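Local coordinates for protein retinol dehydratase (Spodoptera frugiperda, PDB 1FMJ) that converts retinol to anhydroretinol by dehydration, using a sulfotransferase fold that holds retinol beside the nucleotide adenosine-3'-5'-diphosphate, at residues F284-M295 / E308-A316. Residues are numbered along the deposited sequence; the frame is centred on the assembly and turned at random.
With A3P (adenosine-3'-5'-diphosphate), chain G; RTL (retinol), chain H.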
ATOM      1  N   PHE A 284       8.970  15.214   7.527  1.00 25.25           N
ATOM      2  CA  PHE A 284       7.712  15.309   6.797  1.00 26.90           C
ATOM      3  C   PHE A 284       7.595  16.409   5.767  1.00 27.80           C
ATOM      4  O   PHE A 284       7.171  16.152   4.640  1.00 28.40           O
ATOM      5  CB  PHE A 284       6.512  15.417   7.735  1.00 27.24           C
ATOM      6  CG  PHE A 284       5.195  15.303   7.017  1.00 26.81           C
ATOM      7  CD1 PHE A 284       4.800  14.088   6.459  1.00 26.30           C
ATOM      8  CD2 PHE A 284       4.369  16.414   6.862  1.00 27.01           C
ATOM      9  CE1 PHE A 284       3.603  13.979   5.758  1.00 25.62           C
ATOM     10  CE2 PHE A 284       3.171  16.315   6.162  1.00 27.29           C
ATOM     11  CZ  PHE A 284       2.788  15.093   5.608  1.00 26.95           C
ATOM     12  N   GLU A 285       7.944  17.636   6.136  1.00 28.83           N
ATOM     13  CA  GLU A 285       7.839  18.731   5.184  1.00 29.81           C
ATOM     14  C   GLU A 285       8.790  18.558   4.013  1.00 29.53           C
ATOM     15  O   GLU A 285       8.399  18.773   2.870  1.00 30.03           O
ATOM     16  CB  GLU A 285       8.060  20.078   5.880  1.00 30.76           C
ATOM     17  CG  GLU A 285       6.891  20.463   6.774  1.00 32.71           C
ATOM     18  CD  GLU A 285       5.607  20.674   5.984  1.00 34.83           C
ATOM     19  OE1 GLU A 285       4.517  20.311   6.491  1.00 33.97           O
ATOM     20  OE2 GLU A 285       5.688  21.214   4.857  1.00 36.13           O
ATOM     21  N   LYS A 286      10.029  18.156   4.282  1.00 29.57           N
ATOM     22  CA  LYS A 286      10.983  17.951   3.196  1.00 30.17           C
ATOM     23  C   LYS A 286      10.465  16.817   2.309  1.00 29.21           C
ATOM     24  O   LYS A 286      10.307  16.973   1.100  1.00 28.32           O
ATOM     25  CB  LYS A 286      12.368  17.582   3.738  1.00 31.66           C
ATOM     26  CG  LYS A 286      13.436  17.507   2.647  1.00 33.56           C
ATOM     27  CD  LYS A 286      14.796  17.043   3.169  1.00 35.34           C
ATOM     28  CE  LYS A 286      15.830  17.014   2.032  1.00 36.42           C
ATOM     29  NZ  LYS A 286      17.116  16.335   2.392  1.00 36.41           N
ATOM     30  N   PHE A 287      10.187  15.676   2.929  1.00 28.61           N
ATOM     31  CA  PHE A 287       9.689  14.515   2.199  1.00 27.38           C
ATOM     32  C   PHE A 287       8.443  14.882   1.383  1.00 26.88           C
ATOM     33  O   PHE A 287       8.324  14.537   0.204  1.00 26.32           O
ATOM     34  CB  PHE A 287       9.359  13.394   3.188  1.00 26.14           C
ATOM     35  CG  PHE A 287       9.407  12.017   2.589  1.00 25.21           C
ATOM     36  CD1 PHE A 287      10.620  11.452   2.210  1.00 25.64           C
ATOM     37  CD2 PHE A 287       8.244  11.280   2.415  1.00 24.21           C
ATOM     38  CE1 PHE A 287      10.669  10.173   1.665  1.00 25.02           C
ATOM     39  CE2 PHE A 287       8.287  10.002   1.873  1.00 24.25           C
ATOM     40  CZ  PHE A 287       9.496   9.449   1.497  1.00 24.44           C
ATOM     41  N   LYS A 288       7.530  15.610   2.014  1.00 26.56           N
ATOM     42  CA  LYS A 288       6.289  16.011   1.366  1.00 26.68           C
ATOM     43  C   LYS A 288       6.476  16.785   0.064  1.00 26.51           C
ATOM     44  O   LYS A 288       5.733  16.576  -0.887  1.00 26.91           O
ATOM     45  CB  LYS A 288       5.434  16.832   2.332  1.00 27.64           C
ATOM     46  CG  LYS A 288       4.079  17.235   1.763  1.00 28.23           C
ATOM     47  CD  LYS A 288       3.163  17.732   2.862  1.00 28.50           C
ATOM     48  CE  LYS A 288       1.772  18.036   2.338  1.00 27.80           C
ATOM     49  NZ  LYS A 288       0.835  18.315   3.469  1.00 30.44           N
ATOM     50  N   ASN A 289       7.454  17.681   0.019  1.00 26.03           N
ATOM     51  CA  ASN A 289       7.704  18.467  -1.192  1.00 26.04           C
ATOM     52  C   ASN A 289       8.834  17.875  -2.023  1.00 25.24           C
ATOM     53  O   ASN A 289       9.453  18.565  -2.833  1.00 24.81           O
ATOM     54  CB  ASN A 289       8.029  19.921  -0.827  1.00 28.34           C
ATOM     55  CG  ASN A 289       6.819  20.674  -0.309  1.00 28.75           C
ATOM     56  OD1 ASN A 289       5.919  21.034  -1.071  1.00 31.53           O
ATOM     57  ND2 ASN A 289       6.782  20.901   0.996  1.00 30.69           N
ATOM     58  N   ASN A 290       9.094  16.588  -1.809  1.00 24.05           N
ATOM     59  CA  ASN A 290      10.124  15.870  -2.538  1.00 23.64           C
ATOM     60  C   ASN A 290       9.418  15.238  -3.734  1.00 23.12           C
ATOM     61  O   ASN A 290       8.793  14.182  -3.613  1.00 21.50           O
ATOM     62  CB  ASN A 290      10.745  14.780  -1.652  1.00 24.79           C
ATOM     63  CG  ASN A 290      11.983  14.151  -2.268  1.00 23.93           C
ATOM     64  OD1 ASN A 290      12.077  13.990  -3.479  1.00 25.74           O
ATOM     65  ND2 ASN A 290      12.931  13.775  -1.425  1.00 26.33           N
ATOM     66  N   GLY A 291       9.517  15.903  -4.881  1.00 22.81           N
ATOM     67  CA  GLY A 291       8.889  15.424  -6.095  1.00 23.33           C
ATOM     68  C   GLY A 291       9.229  13.998  -6.492  1.00 23.90           C
ATOM     69  O   GLY A 291       8.493  13.378  -7.260  1.00 23.55           O
ATOM     70  N   ALA A 292      10.334  13.464  -5.988  1.00 24.30           N
ATOM     71  CA  ALA A 292      10.706  12.098  -6.342  1.00 24.46           C
ATOM     72  C   ALA A 292       9.797  11.075  -5.663  1.00 23.58           C
ATOM     73  O   ALA A 292       9.719   9.922  -6.094  1.00 23.36           O
ATOM     74  CB  ALA A 292      12.164  11.834  -5.962  1.00 25.42           C
ATOM     75  N   VAL A 293       9.096  11.503  -4.617  1.00 22.98           N
ATOM     76  CA  VAL A 293       8.226  10.595  -3.878  1.00 23.69           C
ATOM     77  C   VAL A 293       6.801  11.079  -3.622  1.00 23.94           C
ATOM     78  O   VAL A 293       5.948  10.286  -3.235  1.00 23.58           O
ATOM     79  CB  VAL A 293       8.846  10.245  -2.499  1.00 24.76           C
ATOM     80  CG1 VAL A 293      10.246   9.686  -2.680  1.00 24.28           C
ATOM     81  CG2 VAL A 293       8.877  11.488  -1.606  1.00 24.50           C
ATOM     82  N   ASN A 294       6.526  12.361  -3.837  1.00 24.06           N
ATOM     83  CA  ASN A 294       5.191  12.865  -3.557  1.00 24.46           C
ATOM     84  C   ASN A 294       4.144  12.662  -4.646  1.00 24.87           C
ATOM     85  O   ASN A 294       3.005  13.099  -4.493  1.00 24.21           O
ATOM     86  CB  ASN A 294       5.242  14.347  -3.163  1.00 24.08           C
ATOM     87  CG  ASN A 294       5.735  15.239  -4.281  1.00 23.33           C
ATOM     88  OD1 ASN A 294       5.645  14.893  -5.453  1.00 23.12           O
ATOM     89  ND2 ASN A 294       6.237  16.411  -3.919  1.00 22.93           N
ATOM     90  N   MET A 295       4.537  12.009  -5.735  1.00 26.03           N
ATOM     91  CA  MET A 295       3.636  11.719  -6.846  1.00 28.93           C
ATOM     92  C   MET A 295       2.972  12.947  -7.461  1.00 28.86           C
ATOM     93  O   MET A 295       1.964  12.823  -8.162  1.00 28.47           O
ATOM     94  CB  MET A 295       2.551  10.741  -6.388  1.00 32.10           C
ATOM     95  CG  MET A 295       3.073   9.394  -5.901  1.00 37.39           C
ATOM     96  SD  MET A 295       3.674   8.319  -7.235  1.00 42.89           S
ATOM     97  CE  MET A 295       2.323   7.202  -7.394  1.00 41.13           C
ATOM     98  N   GLU A 308      -6.015  17.250  -2.398  1.00 21.83           N
ATOM     99  CA  GLU A 308      -5.583  15.950  -1.898  1.00 20.77           C
ATOM    100  C   GLU A 308      -4.149  15.722  -2.332  1.00 20.02           C
ATOM    101  O   GLU A 308      -3.758  16.116  -3.428  1.00 20.91           O
ATOM    102  CB  GLU A 308      -6.478  14.831  -2.436  1.00 19.04           C
ATOM    103  CG  GLU A 308      -7.814  14.740  -1.733  1.00 19.25           C
ATOM    104  CD  GLU A 308      -7.698  14.162  -0.327  1.00 18.39           C
ATOM    105  OE1 GLU A 308      -6.564  13.984   0.178  1.00 17.71           O
ATOM    106  OE2 GLU A 308      -8.746  13.881   0.274  1.00 18.84           O
ATOM    107  N   HIS A 309      -3.374  15.089  -1.463  1.00 18.30           N
ATOM    108  CA  HIS A 309      -1.973  14.830  -1.729  1.00 18.35           C
ATOM    109  C   HIS A 309      -1.591  13.423  -1.279  1.00 17.19           C
ATOM    110  O   HIS A 309      -2.174  12.889  -0.339  1.00 17.86           O
ATOM    111  CB  HIS A 309      -1.129  15.868  -0.987  1.00 17.79           C
ATOM    112  CG  HIS A 309      -1.412  17.277  -1.411  1.00 20.78           C
ATOM    113  ND1 HIS A 309      -0.874  17.833  -2.554  1.00 20.12           N
ATOM    114  CD2 HIS A 309      -2.230  18.220  -0.885  1.00 19.52           C
ATOM    115  CE1 HIS A 309      -1.347  19.056  -2.713  1.00 20.74           C
ATOM    116  NE2 HIS A 309      -2.172  19.315  -1.713  1.00 21.08           N
ATOM    117  N   PHE A 310      -0.604  12.843  -1.955  1.00 18.17           N
ATOM    118  CA  PHE A 310      -0.113  11.506  -1.633  1.00 19.59           C
ATOM    119  C   PHE A 310       0.551  11.517  -0.253  1.00 18.96           C
ATOM    120  O   PHE A 310       0.361  10.605   0.538  1.00 19.69           O
ATOM    121  CB  PHE A 310       0.887  11.050  -2.695  1.00 19.53           C
ATOM    122  CG  PHE A 310       1.275   9.613  -2.568  1.00 21.87           C
ATOM    123  CD1 PHE A 310       0.323   8.609  -2.738  1.00 23.09           C
ATOM    124  CD2 PHE A 310       2.580   9.256  -2.242  1.00 23.35           C
ATOM    125  CE1 PHE A 310       0.670   7.271  -2.578  1.00 23.12           C
ATOM    126  CE2 PHE A 310       2.934   7.922  -2.081  1.00 23.61           C
ATOM    127  CZ  PHE A 310       1.973   6.928  -2.250  1.00 23.15           C
ATOM    128  N   ILE A 311       1.348  12.546   0.019  1.00 19.63           N
ATOM    129  CA  ILE A 311       1.993  12.714   1.321  1.00 19.21           C
ATOM    130  C   ILE A 311       1.133  13.823   1.930  1.00 20.29           C
ATOM    131  O   ILE A 311       1.249  14.990   1.558  1.00 19.97           O
ATOM    132  CB  ILE A 311       3.461  13.139   1.160  1.00 20.40           C
ATOM    133  CG1 ILE A 311       4.231  12.005   0.467  1.00 20.44           C
ATOM    134  CG2 ILE A 311       4.090  13.422   2.528  1.00 19.08           C
ATOM    135  CD1 ILE A 311       5.688  12.306   0.223  1.00 20.78           C
ATOM    136  N   ARG A 312       0.273  13.433   2.870  1.00 20.68           N
ATOM    137  CA  ARG A 312      -0.726  14.321   3.460  1.00 21.53           C
ATOM    138  C   ARG A 312      -0.481  15.028   4.793  1.00 22.73           C
ATOM    139  O   ARG A 312      -0.183  16.226   4.808  1.00 22.55           O
ATOM    140  CB  ARG A 312      -2.038  13.533   3.527  1.00 22.66           C
ATOM    141  CG  ARG A 312      -3.321  14.326   3.753  1.00 22.91           C
ATOM    142  CD  ARG A 312      -4.515  13.375   3.699  1.00 22.95           C
ATOM    143  NE  ARG A 312      -4.457  12.395   4.785  1.00 22.88           N
ATOM    144  CZ  ARG A 312      -4.882  12.620   6.025  1.00 21.51           C
ATOM    145  NH1 ARG A 312      -5.412  13.796   6.338  1.00 22.08           N
ATOM    146  NH2 ARG A 312      -4.754  11.683   6.958  1.00 20.48           N
ATOM    147  N   LYS A 313      -0.620  14.292   5.898  1.00 23.08           N
ATOM    148  CA  LYS A 313      -0.465  14.840   7.247  1.00 23.11           C
ATOM    149  C   LYS A 313       0.764  14.347   8.010  1.00 22.28           C
ATOM    150  O   LYS A 313       1.534  15.145   8.533  1.00 21.67           O
ATOM    151  CB  LYS A 313      -1.718  14.523   8.063  1.00 26.12           C
ATOM    152  CG  LYS A 313      -2.641  15.701   8.337  1.00 30.65           C
ATOM    153  CD  LYS A 313      -2.180  16.494   9.548  1.00 33.09           C
ATOM    154  CE  LYS A 313      -3.253  17.462  10.037  1.00 34.94           C
ATOM    155  NZ  LYS A 313      -3.586  18.540   9.049  1.00 35.98           N
ATOM    156  N   GLY A 314       0.922  13.030   8.106  1.00 21.27           N
ATOM    157  CA  GLY A 314       2.066  12.463   8.795  1.00 21.10           C
ATOM    158  C   GLY A 314       1.957  12.315  10.306  1.00 21.19           C
ATOM    159  O   GLY A 314       2.961  12.121  10.983  1.00 21.69           O
ATOM    160  N   LYS A 315       0.747  12.387  10.846  1.00 21.13           N
ATOM    161  CA  LYS A 315       0.583  12.271  12.289  1.00 21.78           C
ATOM    162  C   LYS A 315      -0.027  10.939  12.676  1.00 21.98           C
ATOM    163  O   LYS A 315      -0.534  10.197  11.835  1.00 22.95           O
ATOM    164  CB  LYS A 315      -0.331  13.382  12.821  1.00 22.38           C
ATOM    165  CG  LYS A 315      -0.031  14.773  12.298  1.00 24.96           C
ATOM    166  CD  LYS A 315       1.354  15.248  12.695  1.00 25.33           C
ATOM    167  CE  LYS A 315       1.577  16.690  12.249  1.00 26.75           C
ATOM    168  NZ  LYS A 315       2.965  17.141  12.537  1.00 28.56           N
ATOM    169  N   ALA A 316       0.024  10.647  13.966  1.00 21.66           N
ATOM    170  CA  ALA A 316      -0.563   9.436  14.501  1.00 22.06           C
ATOM    171  C   ALA A 316      -1.630   9.916  15.476  1.00 22.80           C
ATOM    172  O   ALA A 316      -1.408  10.880  16.207  1.00 22.90           O
ATOM    173  CB  ALA A 316       0.488   8.623  15.226  1.00 21.99           C
TER
HETATM  174  P1  A3P G 400      -1.449  10.272   6.434  1.00 19.06           P
HETATM  175  O1P A3P G 400      -2.524  10.155   5.433  1.00 16.83           O
HETATM  176  O2P A3P G 400      -0.788  11.592   6.367  1.00 17.81           O
HETATM  177  O3P A3P G 400      -1.980  10.050   7.788  1.00 18.66           O
HETATM  178  P2  A3P G 400       1.820   4.729   2.420  1.00 21.28           P
HETATM  179  O4P A3P G 400       3.125   5.200   1.927  1.00 20.76           O
HETATM  180  O5P A3P G 400       1.902   3.318   2.852  1.00 21.66           O
HETATM  181  O6P A3P G 400       0.788   4.903   1.358  1.00 21.62           O
HETATM  182  O5' A3P G 400       1.403   5.598   3.671  1.00 19.11           O
HETATM  183  C5' A3P G 400       1.213   7.001   3.577  1.00 18.13           C
HETATM  184  C4' A3P G 400       1.093   7.633   4.967  1.00 18.27           C
HETATM  185  O4' A3P G 400       2.439   7.909   5.448  1.00 18.03           O
HETATM  186  C3' A3P G 400       0.387   8.989   4.936  1.00 19.24           C
HETATM  187  O3' A3P G 400      -0.363   9.144   6.163  1.00 17.53           O
HETATM  188  C2' A3P G 400       1.558   9.928   4.728  1.00 19.22           C
HETATM  189  O2' A3P G 400       1.336  11.325   4.898  1.00 20.35           O
HETATM  190  C1' A3P G 400       2.570   9.316   5.684  1.00 19.09           C
HETATM  191  N9  A3P G 400       3.945   9.752   5.411  1.00 18.07           N
HETATM  192  C8  A3P G 400       4.631   9.803   4.207  1.00 18.71           C
HETATM  193  N7  A3P G 400       5.859  10.242   4.291  1.00 19.54           N
HETATM  194  C5  A3P G 400       6.015  10.506   5.645  1.00 19.40           C
HETATM  195  C6  A3P G 400       7.110  11.006   6.433  1.00 20.30           C
HETATM  196  N6  A3P G 400       8.297  11.334   5.912  1.00 19.88           N
HETATM  197  N1  A3P G 400       6.922  11.151   7.806  1.00 19.18           N
HETATM  198  C2  A3P G 400       5.720  10.825   8.381  1.00 20.75           C
HETATM  199  N3  A3P G 400       4.610  10.343   7.741  1.00 17.53           N
HETATM  200  C4  A3P G 400       4.829  10.208   6.366  1.00 18.88           C
HETATM  201  C1  RTL H 401      -6.724   5.838 -11.945  1.00 47.83           C
HETATM  202  C2  RTL H 401      -7.939   5.360 -12.803  1.00 47.44           C
HETATM  203  C3  RTL H 401      -7.537   4.426 -13.938  1.00 47.74           C
HETATM  204  C4  RTL H 401      -6.200   3.898 -14.453  1.00 47.50           C
HETATM  205  C5  RTL H 401      -5.141   4.478 -13.511  1.00 47.50           C
HETATM  206  C6  RTL H 401      -5.307   5.321 -12.401  1.00 47.80           C
HETATM  207  C7  RTL H 401      -4.170   5.794 -11.567  1.00 48.42           C
HETATM  208  C8  RTL H 401      -3.602   5.067 -10.561  1.00 49.41           C
HETATM  209  C9  RTL H 401      -2.480   5.526  -9.731  1.00 49.90           C
HETATM  210  C10 RTL H 401      -2.018   4.667  -8.750  1.00 49.81           C
HETATM  211  C11 RTL H 401      -0.924   4.837  -7.769  1.00 48.76           C
HETATM  212  C12 RTL H 401      -1.323   4.488  -6.500  1.00 47.39           C
HETATM  213  C13 RTL H 401      -0.692   4.453  -5.165  1.00 46.03           C
HETATM  214  C14 RTL H 401      -1.130   4.101  -3.919  1.00 44.29           C
HETATM  215  C15 RTL H 401      -0.904   2.725  -3.447  1.00 42.65           C
HETATM  216  O1  RTL H 401       0.301   2.586  -2.821  1.00 40.72           O
HETATM  217  C16 RTL H 401      -7.164   5.327 -10.559  1.00 47.39           C
HETATM  218  C17 RTL H 401      -6.882   7.367 -11.968  1.00 47.78           C
HETATM  219  C18 RTL H 401      -3.749   4.018 -13.970  1.00 47.47           C
HETATM  220  C19 RTL H 401      -1.867   6.918  -9.972  1.00 50.05           C
HETATM  221  C20 RTL H 401       0.754   4.941  -5.351  1.00 45.97           C
HETATM  222  O   HOH W   1       1.996  14.603  -2.021  1.00 25.43           O
HETATM  223  O   HOH W   2       0.195  13.747  -4.547  1.00 34.13           O
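Phe310 meets Met295 where the retinol and nucleotide pockets adjoin. Met295 CG lies over one face of the Phe310 ring, 3.9 Å from its centroid in a CH-pi contact, with SD farther above the same face as a Met-aromatic pair; on the retinol side, Met295 CE and Phe310 CE1 both touch C20 of the ligand. Two waters donate to Asn294 O; one accepts from Phe310 N and the other from Ile311 N, bridging backbones that do not bond directly. Ile311 then packs between Phe284 and Lys288 at CG2 and between Phe287 and Val293 at CD1. With CG2 anti to the backbone N (CG1 at chi1 -64°), that methyl meets Phe284 CE1 at 3.3 Å, while CD1 reaches Phe287 CD2 at 3.5 Å. The extended Lys288 chain runs past Ile311 until NZ donates to Arg312 O, 2.7 Å away in the carbonyl plane. Cutting Lys288 back to an alanine is likely to leave Arg312 O without this donor and the Ile311 carbonyl uncovered. Arg312 itself turns to the nucleotide: its N bonds to O2' and its NE to O1P (3.0 Å) of the 3'-phosphate. Lys313 N and Gly314 N both grip O2P, at 2.7 Å for the lysine, an example of how a loop can bind phosphate by pairing main-chain N-H groups with an arginine side chain. Lys313 O and Gly314 CA lie over one face of the Phe284 ring, and Gly314, at phi 84°, has no room for a CB between Phe284 CD1 and the preceding carbonyl O. The paired segments thus wall the nucleotide site of this sulfotransferase-family fold: Phe287 of helix 284-288, Val293 of the turn after it and Phe310 of the following loop pack against helix 76-87, while Arg312 rests on helix 187-200.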